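Local coordinates for oligopeptide ABC transporter, periplasmic oligopeptide-binding protein, putative (PDB 5IPW), which probably binds oligopeptides in the periplasm and delivers them to an ABC importer for uptake, at residues G34-V39 against R257-W262; I341-A346 against L439-T444. All coordinates share one frame; numbering follows the deposited sequence.

Contact 1 of 2, residues G34-V39 against R257-W262; sequences GKLPPV and RNPYFW
The type I beta turn from N258 to F261, which leads out of strand 252-257, presents P259 and Y260 to L36 and P37, two residues of the irregular link between helices 25-32 and 39-42. The link packs on the turn, a worked example of two segments distant in sequence meeting through side chains alone. An Asx turn braces the start of the beta turn: N258 OD1 accepts from Y260 N at 2.8 Å, the donor lying above the carbonyl plane. L36 divides its two methyls. CD1 meets P259 CB at 3.9 Å, the side chains crossing nearly at right angles, whereas CD2 lies 4.2 Å from Y260 CE2 as leucine and tyrosine slide past each other in opposite directions. Y260 reaches this far because its ring carbon CG stands opposite the carbonyl carbon, chi1 -69°, which carries the phenol end to the link. With an alanine in place of the tyrosine, P37 CD and L36 CD2 would probably lose their partner here and a gap would open beside R42, whose side chain also touches the ring. From helix 25-32, L27 touches P259 and L30 touches L36, while P37 O is held by R42 NE. At the far end of the phenol, Y260 OH lies against the pyrrolidine of P37, 3.4 Å from its CD and 3.6 Å from its CG.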
loop_
_atom_site.group_PDB
_atom_site.type_symbol
_atom_site.label_atom_id
_atom_site.label_comp_id
_atom_site.label_asym_id
_atom_site.label_seq_id
_atom_site.Cartn_x
_atom_site.Cartn_y
_atom_site.Cartn_z
ATOM N N GLY A 34 8.273 16.979 -38.918
ATOM C CA GLY A 34 8.244 15.671 -39.578
ATOM C C GLY A 34 8.815 14.505 -38.784
ATOM O O GLY A 34 8.920 13.395 -39.308
ATOM N N LYS A 35 9.152 14.741 -37.516
ATOM C CA LYS A 35 9.802 13.735 -36.665
ATOM C C LYS A 35 8.835 12.915 -35.805
ATOM O O LYS A 35 9.275 12.051 -35.054
ATOM C CB LYS A 35 10.792 14.411 -35.722
ATOM C CG LYS A 35 11.741 15.387 -36.380
ATOM C CD LYS A 35 12.742 15.889 -35.356
ATOM C CE LYS A 35 13.410 17.182 -35.795
ATOM N NZ LYS A 35 14.113 17.857 -34.664
ATOM N N LEU A 36 7.537 13.204 -35.882
ATOM C CA LEU A 36 6.523 12.474 -35.112
ATOM C C LEU A 36 5.232 12.381 -35.898
ATOM O O LEU A 36 4.835 13.345 -36.533
ATOM C CB LEU A 36 6.209 13.185 -33.793
ATOM C CG LEU A 36 6.753 12.641 -32.468
ATOM C CD1 LEU A 36 6.089 13.397 -31.330
ATOM C CD2 LEU A 36 6.525 11.147 -32.288
ATOM N N PRO A 37 4.556 11.231 -35.850
ATOM C CA PRO A 37 3.198 11.212 -36.393
ATOM C C PRO A 37 2.266 12.102 -35.561
ATOM O O PRO A 37 2.569 12.395 -34.400
ATOM C CB PRO A 37 2.782 9.743 -36.284
ATOM C CG PRO A 37 4.039 8.973 -36.055
ATOM C CD PRO A 37 5.008 9.906 -35.400
ATOM N N PRO A 38 1.136 12.534 -36.140
ATOM C CA PRO A 38 0.277 13.437 -35.369
ATOM C C PRO A 38 -0.476 12.706 -34.258
ATOM O O PRO A 38 -0.623 11.486 -34.306
ATOM C CB PRO A 38 -0.676 14.002 -36.423
ATOM C CG PRO A 38 -0.722 12.969 -37.512
ATOM C CD PRO A 38 0.557 12.177 -37.448
ATOM N N VAL A 39 -0.942 13.459 -33.267
ATOM C CA VAL A 39 -1.564 12.878 -32.070
ATOM C C VAL A 39 -2.682 11.865 -32.379
ATOM O O VAL A 39 -2.808 10.844 -31.695
ATOM C CB VAL A 39 -2.048 13.987 -31.094
ATOM C CG1 VAL A 39 -3.048 14.934 -31.752
ATOM C CG2 VAL A 39 -2.636 13.384 -29.830
ATOM N N ARG A 257 8.244 13.421 -21.452
ATOM C CA ARG A 257 6.936 12.904 -21.787
ATOM C C ARG A 257 7.024 11.817 -22.851
ATOM O O ARG A 257 7.798 11.924 -23.802
ATOM C CB ARG A 257 6.022 14.023 -22.265
ATOM C CG ARG A 257 6.460 14.724 -23.540
ATOM C CD ARG A 257 5.548 15.906 -23.805
ATOM N NE ARG A 257 4.181 15.483 -23.558
ATOM C CZ ARG A 257 3.302 16.062 -22.748
ATOM N NH1 ARG A 257 3.559 17.186 -22.096
ATOM N NH2 ARG A 257 2.112 15.505 -22.631
ATOM N N ASN A 258 6.244 10.763 -22.650
ATOM C CA ASN A 258 6.080 9.707 -23.636
ATOM C C ASN A 258 5.096 10.161 -24.702
ATOM O O ASN A 258 3.896 10.269 -24.429
ATOM C CB ASN A 258 5.552 8.443 -22.963
ATOM C CG ASN A 258 5.197 7.363 -23.953
ATOM O OD1 ASN A 258 5.377 7.531 -25.155
ATOM N ND2 ASN A 258 4.687 6.242 -23.452
ATOM N N PRO A 259 5.589 10.418 -25.926
ATOM C CA PRO A 259 4.726 11.007 -26.946
ATOM C C PRO A 259 3.632 10.058 -27.439
ATOM O O PRO A 259 2.718 10.507 -28.120
ATOM C CB PRO A 259 5.701 11.349 -28.072
ATOM C CG PRO A 259 6.789 10.341 -27.938
ATOM C CD PRO A 259 6.915 10.067 -26.467
ATOM N N TYR A 260 3.724 8.776 -27.083
ATOM C CA TYR A 260 2.706 7.778 -27.415
ATOM C C TYR A 260 1.824 7.414 -26.230
ATOM O O TYR A 260 1.152 6.375 -26.248
ATOM C CB TYR A 260 3.388 6.517 -27.964
ATOM C CG TYR A 260 3.995 6.752 -29.316
ATOM C CD1 TYR A 260 3.209 6.688 -30.457
ATOM C CD2 TYR A 260 5.340 7.077 -29.457
ATOM C CE1 TYR A 260 3.739 6.919 -31.712
ATOM C CE2 TYR A 260 5.886 7.319 -30.707
ATOM C CZ TYR A 260 5.071 7.238 -31.839
ATOM O OH TYR A 260 5.565 7.468 -33.111
ATOM N N PHE A 261 1.803 8.252 -25.196
ATOM C CA PHE A 261 0.975 7.950 -24.029
ATOM C C PHE A 261 -0.498 7.895 -24.432
ATOM O O PHE A 261 -0.955 8.683 -25.271
ATOM C CB PHE A 261 1.183 8.946 -22.885
ATOM C CG PHE A 261 0.655 8.455 -21.570
ATOM C CD1 PHE A 261 1.131 7.279 -21.021
ATOM C CD2 PHE A 261 -0.342 9.138 -20.904
ATOM C CE1 PHE A 261 0.631 6.796 -19.824
ATOM C CE2 PHE A 261 -0.842 8.669 -19.703
ATOM C CZ PHE A 261 -0.356 7.498 -19.159
ATOM N N TRP A 262 -1.224 6.988 -23.783
ATOM C CA TRP A 262 -2.476 6.423 -24.308
ATOM C C TRP A 262 -3.697 6.867 -23.527
ATOM O O TRP A 262 -4.763 6.280 -23.681
ATOM C CB TRP A 262 -2.398 4.887 -24.279
ATOM C CG TRP A 262 -1.654 4.410 -23.095
ATOM C CD1 TRP A 262 -0.315 4.157 -23.022
ATOM C CD2 TRP A 262 -2.175 4.200 -21.786
ATOM N NE1 TRP A 262 0.025 3.786 -21.750
ATOM C CE2 TRP A 262 -1.099 3.802 -20.968
ATOM C CE3 TRP A 262 -3.444 4.306 -21.224
ATOM C CZ2 TRP A 262 -1.254 3.507 -19.617
ATOM C CZ3 TRP A 262 -3.600 4.009 -19.875
ATOM C CH2 TRP A 262 -2.511 3.619 -19.087
#

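Contact 2 of 2, residues I341-A346 against L439-T444; sequences ISLNYA and LRFTIT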
loop_
_atom_site.group_PDB
_atom_site.type_symbol
_atom_site.label_atom_id
_atom_site.label_comp_id
_atom_site.label_asym_id
_atom_site.label_seq_id
_atom_site.Cartn_x
_atom_site.Cartn_y
_atom_site.Cartn_z
ATOM N N ILE A 341 -1.447 -2.562 21.508
ATOM C CA ILE A 341 -1.055 -3.662 22.384
ATOM C C ILE A 341 -2.018 -4.835 22.256
ATOM O O ILE A 341 -3.215 -4.664 22.016
ATOM C CB ILE A 341 -0.985 -3.216 23.865
ATOM C CG1 ILE A 341 -0.270 -4.264 24.723
ATOM C CG2 ILE A 341 -2.374 -2.937 24.431
ATOM C CD1 ILE A 341 -0.015 -3.801 26.145
ATOM N N SER A 342 -1.475 -6.034 22.395
ATOM C CA SER A 342 -2.294 -7.221 22.562
ATOM C C SER A 342 -1.788 -7.957 23.798
ATOM O O SER A 342 -0.589 -7.969 24.084
ATOM C CB SER A 342 -2.273 -8.109 21.312
ATOM O OG SER A 342 -0.982 -8.209 20.751
ATOM N N LEU A 343 -2.717 -8.520 24.558
ATOM C CA LEU A 343 -2.368 -9.315 25.724
ATOM C C LEU A 343 -2.144 -10.750 25.275
ATOM O O LEU A 343 -2.620 -11.157 24.218
ATOM C CB LEU A 343 -3.486 -9.248 26.767
ATOM C CG LEU A 343 -3.944 -7.846 27.182
ATOM C CD1 LEU A 343 -5.247 -7.942 27.953
ATOM C CD2 LEU A 343 -2.874 -7.128 27.995
ATOM N N ASN A 344 -1.417 -11.515 26.077
ATOM C CA ASN A 344 -1.130 -12.897 25.734
ATOM C C ASN A 344 -2.332 -13.777 26.076
ATOM O O ASN A 344 -2.502 -14.198 27.214
ATOM C CB ASN A 344 0.142 -13.361 26.454
ATOM C CG ASN A 344 0.634 -14.707 25.964
ATOM O OD1 ASN A 344 -0.080 -15.432 25.271
ATOM N ND2 ASN A 344 1.862 -15.053 26.330
ATOM N N TYR A 345 -3.164 -14.062 25.080
ATOM C CA TYR A 345 -4.411 -14.809 25.300
ATOM C C TYR A 345 -4.198 -16.320 25.321
ATOM O O TYR A 345 -5.152 -17.091 25.481
ATOM C CB TYR A 345 -5.445 -14.423 24.242
ATOM C CG TYR A 345 -5.549 -12.928 24.082
ATOM C CD1 TYR A 345 -6.015 -12.136 25.115
ATOM C CD2 TYR A 345 -5.138 -12.304 22.913
ATOM C CE1 TYR A 345 -6.093 -10.764 24.985
ATOM C CE2 TYR A 345 -5.208 -10.930 22.770
ATOM C CZ TYR A 345 -5.688 -10.166 23.807
ATOM O OH TYR A 345 -5.758 -8.805 23.673
ATOM N N ALA A 346 -2.948 -16.737 25.133
ATOM C CA ALA A 346 -2.530 -18.107 25.403
ATOM C C ALA A 346 -1.521 -18.145 26.561
ATOM O O ALA A 346 -0.716 -19.058 26.648
ATOM C CB ALA A 346 -1.935 -18.730 24.149
ATOM N N LEU A 439 -2.539 -7.623 40.991
ATOM C CA LEU A 439 -2.823 -7.609 39.559
ATOM C C LEU A 439 -1.737 -6.812 38.835
ATOM O O LEU A 439 -1.729 -5.577 38.847
ATOM C CB LEU A 439 -4.212 -7.045 39.280
ATOM C CG LEU A 439 -4.595 -7.082 37.806
ATOM C CD1 LEU A 439 -6.016 -7.579 37.627
ATOM C CD2 LEU A 439 -4.429 -5.709 37.194
ATOM N N ARG A 440 -0.818 -7.551 38.221
ATOM C CA ARG A 440 0.384 -6.988 37.644
ATOM C C ARG A 440 0.805 -7.790 36.422
ATOM O O ARG A 440 0.637 -9.011 36.378
ATOM C CB ARG A 440 1.513 -6.984 38.678
ATOM C CG ARG A 440 2.876 -6.561 38.139
ATOM C CD ARG A 440 3.930 -6.537 39.234
ATOM N NE ARG A 440 5.233 -6.096 38.735
ATOM C CZ ARG A 440 6.264 -5.722 39.495
ATOM N NH1 ARG A 440 6.183 -5.722 40.825
ATOM N NH2 ARG A 440 7.394 -5.336 38.914
ATOM N N PHE A 441 1.344 -7.089 35.430
ATOM C CA PHE A 441 2.006 -7.734 34.306
ATOM C C PHE A 441 2.958 -6.766 33.641
ATOM O O PHE A 441 2.929 -5.569 33.914
ATOM C CB PHE A 441 1.000 -8.293 33.299
ATOM C CG PHE A 441 0.068 -7.268 32.727
ATOM C CD1 PHE A 441 -1.083 -6.899 33.412
ATOM C CD2 PHE A 441 0.325 -6.686 31.493
ATOM C CE1 PHE A 441 -1.954 -5.962 32.880
ATOM C CE2 PHE A 441 -0.542 -5.747 30.957
ATOM C CZ PHE A 441 -1.682 -5.384 31.652
ATOM N N THR A 442 3.814 -7.303 32.781
ATOM C CA THR A 442 4.839 -6.520 32.107
ATOM C C THR A 442 4.458 -6.279 30.647
ATOM O O THR A 442 4.085 -7.207 29.931
ATOM C CB THR A 442 6.204 -7.229 32.185
ATOM O OG1 THR A 442 6.725 -7.109 33.513
ATOM C CG2 THR A 442 7.205 -6.614 31.209
ATOM N N ILE A 443 4.555 -5.021 30.225
ATOM C CA ILE A 443 4.370 -4.656 28.831
ATOM C C ILE A 443 5.721 -4.734 28.151
ATOM O O ILE A 443 6.674 -4.065 28.558
ATOM C CB ILE A 443 3.809 -3.229 28.673
ATOM C CG1 ILE A 443 2.425 -3.128 29.321
ATOM C CG2 ILE A 443 3.724 -2.847 27.198
ATOM C CD1 ILE A 443 1.915 -1.711 29.462
ATOM N N THR A 444 5.791 -5.559 27.113
ATOM C CA THR A 444 7.008 -5.739 26.349
ATOM C C THR A 444 6.957 -4.884 25.099
ATOM O O THR A 444 6.013 -4.985 24.310
ATOM C CB THR A 444 7.167 -7.202 25.916
ATOM O OG1 THR A 444 7.043 -8.050 27.060
ATOM C CG2 THR A 444 8.527 -7.425 25.243
#
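I341 meets I443, and L343 meets F441, with each pair of side chains crossing at about a right angle. The setting is a mixed sheet in which strand 489-494 runs between strands 340-343 and 440-445; side chains of these two flanking strands meet across one face of it, the nearest CA atoms, those of I341 and I443, being 8.5 Å apart. The example illustrates how strands that are not neighbours can still share a sheet face. I341 sends its extended chain across: with CG1 trans to the backbone N (chi1 -167°) and chi2 also trans, CD1 arrives 4.0 Å from I443 CG2 and 4.1 Å from I443 CG1, lying at the fork of the branched side chain. L343 starts off to one side, CG beside its backbone N (chi1 -53°), and brings only its end near, CD2 approaching the F441 phenyl obliquely at 4.0 Å from CE2. F356 meets that ring in a T-shaped (edge-to-face) stack. On the intervening strand A489 touches I341 and L343, and V491 both isoleucines; from helix 448-462, in the beta-alpha-beta crossover to strand 467-472, W454 touches both isoleucines and W461 F441 and I443. Just beyond the strand, Y345 OH accepts from L343 N at 3.2 Å while L343 O sits over the centre of its ring. Between the two segments the chemistry is purely apolar: methyls and a phenyl, all buried, whose association rests on shape and exclusion of water, with hydrogen bonding supplied by other groups, such as the backbone bond between S342 and M490.

Overall arrangement
Contact 1 and contact 2 lie on opposite sides of the chain's centre, their own centres about 33 and 30 Å from it and about 63 Å from each other, with their nearest atoms about 41 Å apart. In sequence, both segments of contact 1 precede those of contact 2. They show two levels of the same principle: the first joins a loop to a turn in a partly buried setting, the second is a buried contact between strands of one sheet. In this family peptides are generally taken up between two lobes; neither contact includes a residue known to bind peptide, and both read as plain packing within separate parts of the fold.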